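PDB 3TG9: penicillin-binding protein from Bacillus halodurans, which probably acts as a serine penicillin-binding protein of the beta-lactamase family, reacting with beta-lactams through an active-site serine. Local coordinates for residues D77-L80 with S81-L84; H94-T98 with H99-V103; Y106-E109 with E110-D113; T253-Q256 with K257-P261; H264-D267 with D268-Y271. One frame throughout, in Å; residues are numbered along the deposited sequence.

Contact 1 (D77-L80 with S81-L84)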
loop_
_atom_site.group_PDB
_atom_site.type_symbol
_atom_site.label_atom_id
_atom_site.label_comp_id
_atom_site.label_asym_id
_atom_site.label_seq_id
_atom_site.Cartn_x
_atom_site.Cartn_y
_atom_site.Cartn_z
ATOM N N ASP B 77 -4.989 39.404 5.691
ATOM C CA ASP B 77 -4.474 39.965 6.943
ATOM C C ASP B 77 -5.046 39.243 8.151
ATOM O O ASP B 77 -4.578 39.419 9.281
ATOM C CB ASP B 77 -4.811 41.451 7.038
ATOM C CG ASP B 77 -3.959 42.294 6.125
ATOM O OD1 ASP B 77 -2.777 41.929 5.926
ATOM O OD2 ASP B 77 -4.468 43.314 5.607
ATOM N N THR B 78 -6.077 38.445 7.901
ATOM C CA THR B 78 -6.737 37.685 8.948
ATOM C C THR B 78 -5.705 36.877 9.717
ATOM O O THR B 78 -4.877 36.201 9.116
ATOM C CB THR B 78 -7.778 36.734 8.343
ATOM O OG1 THR B 78 -8.623 37.471 7.446
ATOM C CG2 THR B 78 -8.619 36.087 9.432
ATOM N N PRO B 79 -5.737 36.967 11.055
ATOM C CA PRO B 79 -4.836 36.184 11.905
ATOM C C PRO B 79 -5.263 34.727 11.942
ATOM O O PRO B 79 -6.454 34.430 11.866
ATOM C CB PRO B 79 -5.018 36.814 13.293
ATOM C CG PRO B 79 -5.659 38.147 13.043
ATOM C CD PRO B 79 -6.519 37.940 11.836
ATOM N N LEU B 80 -4.294 33.829 12.067
ATOM C CA LEU B 80 -4.573 32.399 12.101
ATOM C C LEU B 80 -5.392 32.023 13.341
ATOM O O LEU B 80 -6.149 31.056 13.332
ATOM C CB LEU B 80 -3.261 31.617 12.062
ATOM C CG LEU B 80 -3.334 30.125 11.743
ATOM C CD1 LEU B 80 -4.037 29.904 10.424
ATOM C CD2 LEU B 80 -1.939 29.547 11.699
ATOM N N SER B 81 -5.237 32.799 14.406
ATOM C CA SER B 81 -6.002 32.601 15.631
ATOM C C SER B 81 -7.499 32.753 15.381
ATOM O O SER B 81 -8.317 32.134 16.058
ATOM C CB SER B 81 -5.564 33.616 16.681
ATOM O OG SER B 81 -5.684 34.934 16.170
ATOM N N ASP B 82 -7.855 33.589 14.414
ATOM C CA ASP B 82 -9.258 33.820 14.091
ATOM C C ASP B 82 -10.019 32.546 13.727
ATOM O O ASP B 82 -11.208 32.429 14.023
ATOM C CB ASP B 82 -9.392 34.830 12.953
ATOM C CG ASP B 82 -9.576 36.253 13.449
ATOM O OD1 ASP B 82 -9.056 36.582 14.539
ATOM O OD2 ASP B 82 -10.243 37.040 12.739
ATOM N N TRP B 83 -9.339 31.597 13.087
ATOM C CA TRP B 83 -10.023 30.437 12.516
ATOM C C TRP B 83 -9.581 29.077 13.061
ATOM O O TRP B 83 -10.327 28.104 12.965
ATOM C CB TRP B 83 -9.900 30.448 10.993
ATOM C CG TRP B 83 -10.666 31.550 10.342
ATOM C CD1 TRP B 83 -10.191 32.781 9.982
ATOM C CD2 TRP B 83 -12.050 31.529 9.972
ATOM N NE1 TRP B 83 -11.195 33.525 9.406
ATOM C CE2 TRP B 83 -12.345 32.780 9.388
ATOM C CE3 TRP B 83 -13.068 30.574 10.077
ATOM C CZ2 TRP B 83 -13.617 33.101 8.910
ATOM C CZ3 TRP B 83 -14.332 30.894 9.596
ATOM C CH2 TRP B 83 -14.594 32.148 9.024
ATOM N N LEU B 84 -8.375 29.007 13.621
ATOM C CA LEU B 84 -7.877 27.756 14.188
ATOM C C LEU B 84 -7.609 27.889 15.688
ATOM O O LEU B 84 -7.234 28.961 16.168
ATOM C CB LEU B 84 -6.601 27.301 13.469
ATOM C CG LEU B 84 -6.605 27.274 11.937
ATOM C CD1 LEU B 84 -5.342 26.608 11.412
ATOM C CD2 LEU B 84 -7.837 26.566 11.413
#
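Leu80 O is gripped by two backbone amides one after the other. Leu84 N reaches it at 3.0 Å, nearly along the C=O axis, and Trp83 N at 3.2 Å from above the carbonyl plane, so the two donors approach one oxygen from quite different directions. A step earlier, Pro79 O takes Asp82 N at 3.0 Å, again from above its plane. Together these bonds roll residues 79 to 84 into a compact turn at the surface, in the loop between helix 58-70 and helix 93-98 of this beta-lactamase-family domain. Facing helix 155-168, Leu80 sends CG anti to its backbone N (chi1 -165°), and its CD1 lies 3.7 Å from CD1 of Leu84, the two leucines being set at a slant to one another. Leu159 and Val163 of that helix cover Leu80, while Leu162 meets Leu84. On another side of the turn, the methyl CG2 of Thr78 comes to the edge of the Trp83 indole, in the ring plane, 3.6 Å from NE1; the hydroxyl on the other branch of Thr78 is hydrogen-bonded to the backbone of Ser75. Beside it the Asp82 carboxylate leans across the Pro79 ring, its CG 3.8 Å from Pro79 CD, a contact with the proline's CH groups, and the Ser81 hydroxyl oxygen lies 3.5 Å from Pro79 CB.

Contact 2 (H94-T98 with H99-V103)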
loop_
_atom_site.group_PDB
_atom_site.type_symbol
_atom_site.label_atom_id
_atom_site.label_comp_id
_atom_site.label_asym_id
_atom_site.label_seq_id
_atom_site.Cartn_x
_atom_site.Cartn_y
_atom_site.Cartn_z
ATOM N N HIS B 94 -1.502 35.505 5.011
ATOM C CA HIS B 94 -0.478 35.936 4.071
ATOM C C HIS B 94 0.915 35.387 4.423
ATOM O O HIS B 94 1.710 35.084 3.532
ATOM C CB HIS B 94 -0.469 37.468 3.969
ATOM C CG HIS B 94 0.763 38.023 3.329
ATOM N ND1 HIS B 94 0.826 38.345 1.987
ATOM C CD2 HIS B 94 1.983 38.305 3.840
ATOM C CE1 HIS B 94 2.034 38.805 1.707
ATOM N NE2 HIS B 94 2.757 38.783 2.812
ATOM N N HIS B 95 1.211 35.252 5.710
ATOM C CA HIS B 95 2.481 34.654 6.118
ATOM C C HIS B 95 2.579 33.210 5.641
ATOM O O HIS B 95 3.612 32.774 5.133
ATOM C CB HIS B 95 2.646 34.697 7.637
ATOM C CG HIS B 95 2.835 36.078 8.187
ATOM N ND1 HIS B 95 2.268 36.490 9.376
ATOM C CD2 HIS B 95 3.519 37.142 7.708
ATOM C CE1 HIS B 95 2.601 37.747 9.606
ATOM N NE2 HIS B 95 3.358 38.169 8.609
ATOM N N LEU B 96 1.491 32.472 5.816
ATOM C CA LEU B 96 1.434 31.072 5.420
ATOM C C LEU B 96 1.573 30.917 3.905
ATOM O O LEU B 96 2.317 30.056 3.432
ATOM C CB LEU B 96 0.129 30.446 5.914
ATOM C CG LEU B 96 -0.056 30.528 7.435
ATOM C CD1 LEU B 96 -1.506 30.343 7.848
ATOM C CD2 LEU B 96 0.837 29.523 8.139
ATOM N N LEU B 97 0.877 31.776 3.158
ATOM C CA LEU B 97 0.836 31.711 1.696
ATOM C C LEU B 97 2.190 31.948 1.041
ATOM O O LEU B 97 2.437 31.495 -0.085
ATOM C CB LEU B 97 -0.156 32.741 1.148
ATOM C CG LEU B 97 -1.643 32.433 1.272
ATOM C CD1 LEU B 97 -2.461 33.701 1.108
ATOM C CD2 LEU B 97 -2.049 31.393 0.242
ATOM N N THR B 98 3.053 32.684 1.732
ATOM C CA THR B 98 4.347 33.056 1.181
ATOM C C THR B 98 5.505 32.394 1.918
ATOM O O THR B 98 6.664 32.666 1.621
ATOM C CB THR B 98 4.550 34.584 1.218
ATOM O OG1 THR B 98 4.398 35.052 2.564
ATOM C CG2 THR B 98 3.532 35.285 0.323
ATOM N N HIS B 99 5.192 31.525 2.873
ATOM C CA HIS B 99 6.226 30.805 3.612
ATOM C C HIS B 99 7.059 31.750 4.457
ATOM O O HIS B 99 8.279 31.603 4.534
ATOM C CB HIS B 99 7.162 30.058 2.662
ATOM C CG HIS B 99 6.498 28.955 1.897
ATOM N ND1 HIS B 99 6.099 27.775 2.483
ATOM C CD2 HIS B 99 6.180 28.854 0.584
ATOM C CE1 HIS B 99 5.560 26.994 1.570
ATOM N NE2 HIS B 99 5.592 27.624 0.408
ATOM N N THR B 100 6.411 32.717 5.092
ATOM C CA THR B 100 7.121 33.647 5.965
ATOM C C THR B 100 6.535 33.637 7.375
ATOM O O THR B 100 6.795 34.543 8.165
ATOM C CB THR B 100 7.085 35.082 5.401
ATOM O OG1 THR B 100 5.728 35.461 5.144
ATOM C CG2 THR B 100 7.882 35.170 4.100
ATOM N N SER B 101 5.758 32.599 7.685
ATOM C CA SER B 101 5.005 32.521 8.937
ATOM C C SER B 101 5.849 32.211 10.167
ATOM O O SER B 101 5.469 32.556 11.286
ATOM C CB SER B 101 3.916 31.457 8.827
ATOM O OG SER B 101 4.479 30.160 8.947
ATOM N N GLY B 102 6.973 31.533 9.960
ATOM C CA GLY B 102 7.823 31.119 11.059
ATOM C C GLY B 102 7.358 29.902 11.845
ATOM O O GLY B 102 8.051 29.466 12.761
ATOM N N VAL B 103 6.192 29.352 11.509
ATOM C CA VAL B 103 5.686 28.167 12.209
ATOM C C VAL B 103 6.671 27.000 12.130
ATOM O O VAL B 103 7.478 26.927 11.202
ATOM C CB VAL B 103 4.313 27.701 11.660
ATOM C CG1 VAL B 103 3.273 28.781 11.856
ATOM C CG2 VAL B 103 4.417 27.307 10.191
#
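The imidazole of His95 presents an edge to Thr100: OG1 of the threonine lies near the ring plane, 3.8 Å from His95 CD2, and the two side chains cross at about a right angle. Over one face of the His94 ring, toward its rim, sits Thr98 OG1. Both rings flank the end of helix 93-98, where His99, with positive phi (66°), leaves the helical conformation in a Schellman motif. Thr100 N closes the motif with a fairly straight bond of 2.8 Å to His95 O, while His99 N reaches back to Leu96 O at 3.3 Å from well above the carbonyl plane. Threonine hydroxyls supplement these amide bonds. With chi1 at 56°, Thr98 places OG1 between its own N and carbonyl carbon, where it donates to His94 O at 2.9 Å. Thr98 OG1 is also 2.9 Å from Thr100 OG1, a link from the helix end to the loop made by side chains alone. The histidine nitrogens have partners beyond the two segments: His94 ND1 bonds to Tyr273 OH, and His95 ND1 reaches back to Thr92 N. The His99 ring meets those of Tyr152, Phe157 and Tyr271. Past the cap the chain packs back against the helix, Ser101 CB lying 3.7 Å from Leu96 CD2. Ser101 OG then accepts Val103 N at 3.2 Å, forming an ST turn.

Contact 3 (Y106-E109 with E110-D113)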
loop_
_atom_site.group_PDB
_atom_site.type_symbol
_atom_site.label_atom_id
_atom_site.label_comp_id
_atom_site.label_asym_id
_atom_site.label_seq_id
_atom_site.Cartn_x
_atom_site.Cartn_y
_atom_site.Cartn_z
ATOM N N TYR B 106 6.641 19.951 10.099
ATOM C CA TYR B 106 6.820 18.540 10.428
ATOM C C TYR B 106 7.861 17.916 9.499
ATOM O O TYR B 106 8.330 16.803 9.729
ATOM C CB TYR B 106 5.492 17.779 10.377
ATOM C CG TYR B 106 4.912 17.588 8.988
ATOM C CD1 TYR B 106 5.079 16.390 8.302
ATOM C CD2 TYR B 106 4.186 18.597 8.373
ATOM C CE1 TYR B 106 4.544 16.200 7.035
ATOM C CE2 TYR B 106 3.646 18.418 7.104
ATOM C CZ TYR B 106 3.831 17.220 6.442
ATOM O OH TYR B 106 3.299 17.046 5.184
ATOM N N PHE B 107 8.229 18.660 8.460
ATOM C CA PHE B 107 9.197 18.203 7.465
ATOM C C PHE B 107 9.918 19.408 6.867
ATOM O O PHE B 107 9.495 19.968 5.846
ATOM C CB PHE B 107 8.502 17.378 6.363
ATOM C CG PHE B 107 9.458 16.715 5.401
ATOM C CD1 PHE B 107 10.373 15.777 5.848
ATOM C CD2 PHE B 107 9.433 17.020 4.047
ATOM C CE1 PHE B 107 11.256 15.168 4.967
ATOM C CE2 PHE B 107 10.314 16.411 3.162
ATOM C CZ PHE B 107 11.224 15.485 3.626
ATOM N N ASP B 108 10.999 19.817 7.521
ATOM C CA ASP B 108 11.791 20.959 7.076
ATOM C C ASP B 108 12.742 20.520 5.974
ATOM O O ASP B 108 13.775 19.903 6.240
ATOM C CB ASP B 108 12.576 21.537 8.250
ATOM C CG ASP B 108 13.267 22.833 7.908
ATOM O OD1 ASP B 108 13.507 23.620 8.843
ATOM O OD2 ASP B 108 13.569 23.071 6.720
ATOM N N GLU B 109 12.385 20.852 4.739
ATOM C CA GLU B 109 13.101 20.370 3.562
ATOM C C GLU B 109 14.491 20.982 3.417
ATOM O O GLU B 109 15.289 20.545 2.587
ATOM C CB GLU B 109 12.261 20.614 2.301
ATOM C CG GLU B 109 10.867 19.977 2.381
ATOM C CD GLU B 109 10.130 19.962 1.045
ATOM O OE1 GLU B 109 8.878 20.033 1.051
ATOM O OE2 GLU B 109 10.802 19.882 -0.008
ATOM N N GLU B 110 14.773 21.992 4.232
ATOM C CA GLU B 110 16.077 22.643 4.240
ATOM C C GLU B 110 17.115 21.814 5.003
ATOM O O GLU B 110 18.321 21.985 4.812
ATOM C CB GLU B 110 15.957 24.047 4.846
ATOM C CG GLU B 110 17.274 24.656 5.319
ATOM C CD GLU B 110 17.101 26.066 5.866
ATOM O OE1 GLU B 110 16.242 26.807 5.334
ATOM O OE2 GLU B 110 17.824 26.425 6.826
ATOM N N ILE B 111 16.640 20.903 5.850
ATOM C CA ILE B 111 17.525 20.106 6.700
ATOM C C ILE B 111 17.276 18.608 6.576
ATOM O O ILE B 111 18.160 17.803 6.862
ATOM C CB ILE B 111 17.399 20.510 8.187
ATOM C CG1 ILE B 111 15.960 20.318 8.670
ATOM C CG2 ILE B 111 17.836 21.954 8.386
ATOM C CD1 ILE B 111 15.742 20.691 10.123
ATOM N N THR B 112 16.073 18.228 6.159
ATOM C CA THR B 112 15.745 16.812 6.030
ATOM C C THR B 112 15.158 16.478 4.665
ATOM O O THR B 112 14.359 17.240 4.115
ATOM C CB THR B 112 14.781 16.329 7.143
ATOM O OG1 THR B 112 14.478 14.940 6.948
ATOM C CG2 THR B 112 13.488 17.130 7.127
ATOM N N ASP B 113 15.570 15.331 4.129
ATOM C CA ASP B 113 15.052 14.822 2.862
ATOM C C ASP B 113 14.546 13.394 3.034
ATOM O O ASP B 113 14.273 12.704 2.051
ATOM C CB ASP B 113 16.133 14.858 1.773
ATOM C CG ASP B 113 17.295 13.902 2.056
ATOM O OD1 ASP B 113 17.354 13.323 3.163
ATOM O OD2 ASP B 113 18.160 13.733 1.166
#
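Asp108 and Ile111 set their side chains at about a right angle, the isoleucine's CG1 lying 3.6 Å from Asp108 CB and its CD1 branch passing beside the carboxylate. Asp108 CG is anti to the backbone N (chi1 -172°), an orientation that carries OD2 forward over the turn to accept Glu110 N at 3.0 Å. The amide meets this oxygen on its anti side, 24° out of the carboxylate plane. Glu110 runs alongside Asp108 and points the same way, with the two carboxylate planes 68° apart; Asp108 OD2 and Glu110 OE1 stay 4.8 Å from each other, and the two like charges would probably still repel to some degree.

An aspartate or asparagine side-chain oxygen accepting the amide two residues on, as here, defines an Asx turn. The backbone carbonyl of the same aspartate takes two amides: Asp108 O accepts Thr112 N at 2.8 Å, nearly in line with the carbonyl bond, and Ile111 N at 3.1 Å from above the carbonyl plane. This turn lies at the surface, within the long loop that joins helix 93-98 to helix 155-168.

Phe107 and Thr112 slant across one another. The threonine methyl CG2 approaches Phe107 CD1 to 3.6 Å, while farther round the ring CZ is near Thr112 O. Phe115 meets the buried phenyl ring edge-to-face. Glu109 points the other way, and its OE1 is hydrogen-bonded to Asn154 ND2, the same amide nitrogen that binds Phe107 O. The backbone of Glu109 still takes part in the turn, its CA making a CH...O contact of 3.4 Å with Thr112 O.

Contact 4 (T253-Q256 with K257-P261)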
loop_
_atom_site.group_PDB
_atom_site.type_symbol
_atom_site.label_atom_id
_atom_site.label_comp_id
_atom_site.label_asym_id
_atom_site.label_seq_id
_atom_site.Cartn_x
_atom_site.Cartn_y
_atom_site.Cartn_z
ATOM N N THR B 253 -8.207 40.946 -10.258
ATOM C CA THR B 253 -7.505 41.454 -9.084
ATOM C C THR B 253 -6.901 40.337 -8.226
ATOM O O THR B 253 -5.734 40.404 -7.834
ATOM C CB THR B 253 -8.447 42.269 -8.179
ATOM O OG1 THR B 253 -8.963 43.393 -8.901
ATOM C CG2 THR B 253 -7.704 42.766 -6.956
ATOM N N TYR B 254 -7.699 39.320 -7.913
ATOM C CA TYR B 254 -7.222 38.257 -7.023
ATOM C C TYR B 254 -6.271 37.285 -7.704
ATOM O O TYR B 254 -5.307 36.830 -7.095
ATOM C CB TYR B 254 -8.380 37.551 -6.309
ATOM C CG TYR B 254 -8.911 38.391 -5.177
ATOM C CD1 TYR B 254 -10.002 39.236 -5.362
ATOM C CD2 TYR B 254 -8.290 38.386 -3.941
ATOM C CE1 TYR B 254 -10.480 40.027 -4.332
ATOM C CE2 TYR B 254 -8.756 39.170 -2.904
ATOM C CZ TYR B 254 -9.850 39.990 -3.105
ATOM O OH TYR B 254 -10.312 40.775 -2.071
ATOM N N THR B 255 -6.526 36.988 -8.970
ATOM C CA THR B 255 -5.568 36.226 -9.758
ATOM C C THR B 255 -4.193 36.899 -9.737
ATOM O O THR B 255 -3.168 36.251 -9.484
ATOM C CB THR B 255 -6.030 36.086 -11.200
ATOM O OG1 THR B 255 -7.316 35.460 -11.221
ATOM C CG2 THR B 255 -5.042 35.241 -11.988
ATOM N N GLN B 256 -4.189 38.205 -9.987
ATOM C CA GLN B 256 -2.965 38.999 -10.047
ATOM C C GLN B 256 -2.280 39.086 -8.688
ATOM O O GLN B 256 -1.050 39.075 -8.608
ATOM C CB GLN B 256 -3.294 40.402 -10.565
ATOM C CG GLN B 256 -2.111 41.210 -11.096
ATOM C CD GLN B 256 -2.559 42.275 -12.094
ATOM O OE1 GLN B 256 -3.603 42.135 -12.741
ATOM N NE2 GLN B 256 -1.772 43.345 -12.224
ATOM N N LYS B 257 -3.071 39.176 -7.620
ATOM C CA LYS B 257 -2.514 39.179 -6.269
ATOM C C LYS B 257 -1.794 37.862 -5.969
ATOM O O LYS B 257 -0.754 37.851 -5.308
ATOM C CB LYS B 257 -3.605 39.433 -5.220
ATOM C CG LYS B 257 -4.315 40.782 -5.354
ATOM C CD LYS B 257 -4.914 41.250 -4.028
ATOM C CE LYS B 257 -3.823 41.442 -2.970
ATOM N NZ LYS B 257 -4.355 41.912 -1.649
ATOM N N LEU B 258 -2.350 36.758 -6.462
ATOM C CA LEU B 258 -1.768 35.436 -6.239
ATOM C C LEU B 258 -0.463 35.314 -7.009
ATOM O O LEU B 258 0.467 34.653 -6.560
ATOM C CB LEU B 258 -2.758 34.329 -6.661
ATOM C CG LEU B 258 -2.343 32.846 -6.712
ATOM C CD1 LEU B 258 -3.570 31.900 -6.556
ATOM C CD2 LEU B 258 -1.580 32.521 -7.989
ATOM N N LEU B 259 -0.396 35.974 -8.164
ATOM C CA LEU B 259 0.776 35.896 -9.034
ATOM C C LEU B 259 1.796 37.001 -8.758
ATOM O O LEU B 259 2.731 37.199 -9.539
ATOM C CB LEU B 259 0.350 35.959 -10.503
ATOM C CG LEU B 259 -0.631 34.881 -10.984
ATOM C CD1 LEU B 259 -1.289 35.288 -12.292
ATOM C CD2 LEU B 259 0.072 33.535 -11.121
ATOM N N THR B 260 1.618 37.727 -7.659
ATOM C CA THR B 260 2.530 38.818 -7.325
ATOM C C THR B 260 3.759 38.301 -6.593
ATOM O O THR B 260 3.636 37.534 -5.647
ATOM C CB THR B 260 1.847 39.868 -6.437
ATOM O OG1 THR B 260 0.845 40.547 -7.193
ATOM C CG2 THR B 260 2.856 40.888 -5.933
ATOM N N PRO B 261 4.956 38.720 -7.032
ATOM C CA PRO B 261 6.184 38.312 -6.348
ATOM C C PRO B 261 6.277 38.996 -4.995
ATOM O O PRO B 261 6.933 40.038 -4.879
ATOM C CB PRO B 261 7.293 38.823 -7.275
ATOM C CG PRO B 261 6.626 39.142 -8.567
ATOM C CD PRO B 261 5.230 39.542 -8.218
#
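With chi1 at -58°, Thr255 turns its methyl CG2 anti to the backbone N, and Leu259 at -58° holds CG beside its own N; the two side chains therefore run side by side in the same direction, CG2 of the threonine 3.8 Å from CD1 of the leucine. The other branch of Thr255, OG1, bonds back to Asn251 O. Between Thr255 and Leu259 runs the last turn of helix 252-258, in which Leu258 N bonds to Tyr254 O at 3.0 Å and Leu259 N to Thr255 O at 3.1 Å. Leu259 is the first residue to leave helical geometry. Just beyond it the pattern of amide donors gives way to a hydroxyl: Thr260 OG1 donates to Gln256 O at 2.8 Å, tilted 30° from the carbonyl plane, and so satisfies a carbonyl of the final turn by means of a side chain. Leu259 N adds a weak bond to this same oxygen. The helix is wedged between others: Tyr254 packs on Val69 and Glu70 of helix 58-70, Leu258 on Ile63 and Cys66 of that helix, and Thr255 and Leu259 on helix 234-245, while Pro261, just before strand 263-266, packs on Ile277 and Gln279 of strand 276-279.

Contact 5 (H264-D267 with D268-Y271)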
loop_
_atom_site.group_PDB
_atom_site.type_symbol
_atom_site.label_atom_id
_atom_site.label_comp_id
_atom_site.label_asym_id
_atom_site.label_seq_id
_atom_site.Cartn_x
_atom_site.Cartn_y
_atom_site.Cartn_z
ATOM N N HIS B 264 11.113 37.655 -2.318
ATOM C CA HIS B 264 12.272 37.327 -3.124
ATOM C C HIS B 264 13.069 36.287 -2.356
ATOM O O HIS B 264 13.469 36.537 -1.222
ATOM C CB HIS B 264 13.120 38.568 -3.382
ATOM C CG HIS B 264 14.316 38.314 -4.245
ATOM N ND1 HIS B 264 15.326 39.238 -4.411
ATOM C CD2 HIS B 264 14.668 37.233 -4.984
ATOM C CE1 HIS B 264 16.243 38.741 -5.226
ATOM N NE2 HIS B 264 15.868 37.526 -5.584
ATOM N N CYS B 265 13.292 35.124 -2.961
ATOM C CA CYS B 265 13.999 34.042 -2.278
ATOM C C CYS B 265 15.505 34.092 -2.517
ATOM O O CYS B 265 16.296 34.083 -1.568
ATOM C CB CYS B 265 13.454 32.692 -2.725
ATOM S SG CYS B 265 11.682 32.697 -2.878
ATOM N N GLU B 266 15.893 34.123 -3.788
ATOM C CA GLU B 266 17.289 34.277 -4.170
ATOM C C GLU B 266 17.391 34.466 -5.670
ATOM O O GLU B 266 16.662 33.835 -6.433
ATOM C CB GLU B 266 18.109 33.057 -3.752
ATOM C CG GLU B 266 17.936 31.849 -4.656
ATOM C CD GLU B 266 19.106 30.873 -4.559
ATOM O OE1 GLU B 266 19.155 29.921 -5.373
ATOM O OE2 GLU B 266 19.976 31.058 -3.674
ATOM N N ASP B 267 18.285 35.350 -6.090
ATOM C CA ASP B 267 18.545 35.538 -7.507
ATOM C C ASP B 267 17.261 35.834 -8.272
ATOM O O ASP B 267 16.629 36.866 -8.055
ATOM C CB ASP B 267 19.219 34.288 -8.074
ATOM C CG ASP B 267 20.490 33.924 -7.331
ATOM O OD1 ASP B 267 21.280 34.844 -7.029
ATOM O OD2 ASP B 267 20.697 32.720 -7.052
ATOM N N ASP B 268 16.880 34.910 -9.153
ATOM C CA ASP B 268 15.743 35.090 -10.052
ATOM C C ASP B 268 14.458 34.516 -9.484
ATOM O O ASP B 268 13.394 34.661 -10.081
ATOM C CB ASP B 268 16.020 34.420 -11.395
ATOM C CG ASP B 268 16.935 35.241 -12.269
ATOM O OD1 ASP B 268 17.228 36.401 -11.894
ATOM O OD2 ASP B 268 17.358 34.729 -13.331
ATOM N N ASP B 269 14.560 33.866 -8.334
ATOM C CA ASP B 269 13.414 33.217 -7.740
ATOM C C ASP B 269 12.659 34.089 -6.748
ATOM O O ASP B 269 13.224 34.601 -5.777
ATOM C CB ASP B 269 13.834 31.901 -7.081
ATOM C CG ASP B 269 14.467 30.951 -8.065
ATOM O OD1 ASP B 269 13.871 30.736 -9.145
ATOM O OD2 ASP B 269 15.562 30.431 -7.773
ATOM N N TYR B 270 11.365 34.223 -7.006
ATOM C CA TYR B 270 10.438 34.884 -6.109
ATOM C C TYR B 270 9.300 33.913 -5.828
ATOM O O TYR B 270 9.143 32.928 -6.539
ATOM C CB TYR B 270 9.902 36.154 -6.766
ATOM C CG TYR B 270 10.996 37.146 -7.095
ATOM C CD1 TYR B 270 11.884 36.906 -8.134
ATOM C CD2 TYR B 270 11.150 38.314 -6.354
ATOM C CE1 TYR B 270 12.899 37.800 -8.432
ATOM C CE2 TYR B 270 12.162 39.228 -6.650
ATOM C CZ TYR B 270 13.030 38.960 -7.690
ATOM O OH TYR B 270 14.042 39.837 -7.991
ATOM N N TYR B 271 8.518 34.183 -4.789
ATOM C CA TYR B 271 7.348 33.366 -4.485
ATOM C C TYR B 271 6.123 34.265 -4.430
ATOM O O TYR B 271 6.195 35.391 -3.933
ATOM C CB TYR B 271 7.530 32.637 -3.152
ATOM C CG TYR B 271 6.713 31.360 -3.000
ATOM C CD1 TYR B 271 5.594 31.319 -2.176
ATOM C CD2 TYR B 271 7.074 30.201 -3.671
ATOM C CE1 TYR B 271 4.859 30.162 -2.027
ATOM C CE2 TYR B 271 6.345 29.036 -3.528
ATOM C CZ TYR B 271 5.233 29.023 -2.710
ATOM O OH TYR B 271 4.499 27.862 -2.565
#
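In the beta hairpin of strands 263-266 and 269-271, at the border of the antiparallel sheet, His264 crosses to Tyr270 from its first side-chain carbon: CB is 3.5 Å from Tyr270 CE2, and CG, the next atom, is 3.4 Å from the same carbon. The imidazole then lies over the phenol as an offset stack, centroids 4.1 Å apart and planes at 13°, with Tyr270 CZ over its centre. At the ring's edge CD2 faces Asp269 O, and at the tip NE2 donates to Asp267 O at 2.7 Å, a bond bent to 133° that ties the histidine to the type II' turn closing the hairpin from Glu266 to Asp269. A classic bulge puts both Cys265 and Glu266 opposite Asp269: Cys265 N bonds to Asp269 O at 2.9 Å, Glu266 N only weakly to that oxygen. Asp269 N completes the turn on Glu266 O at 2.8 Å. The side chains of Glu266 and Asp269 run side by side, their carboxylates nearly coplanar, and the salt bridge from Asp269 OD1 to Lys278 would probably offset some of their repulsion; Glu266 OE1 and Asp269 OD2 are 4.4 Å apart.

How the contacts relate
Contacts 2 and 5 meet beside the probable catalytic region: Tyr271 OH of contact 5 lies 3.2 Å from His99 NE2 of contact 2, a probable hydrogen bond, and both side chains touch the residues of an SxxK-like pattern (Ser55, Lys58, Tyr152) consistent with the family's active site. Glu109 of contact 3 touches Tyr152 from the surface loop, although contacts 3 and 2 have centres about 16 Å apart and merely adjoin in sequence. Contact 1 packs on helix 93-98 of contact 2 through Leu80 CD1 and Leu96 CD1, 3.6 Å apart. Contact 4 precedes contact 5 by two residues and packs on it, Pro261 CB lying 3.8 Å from Tyr270 CB, whereas contacts 3 and 4 are remote, with centres about 28 Å apart.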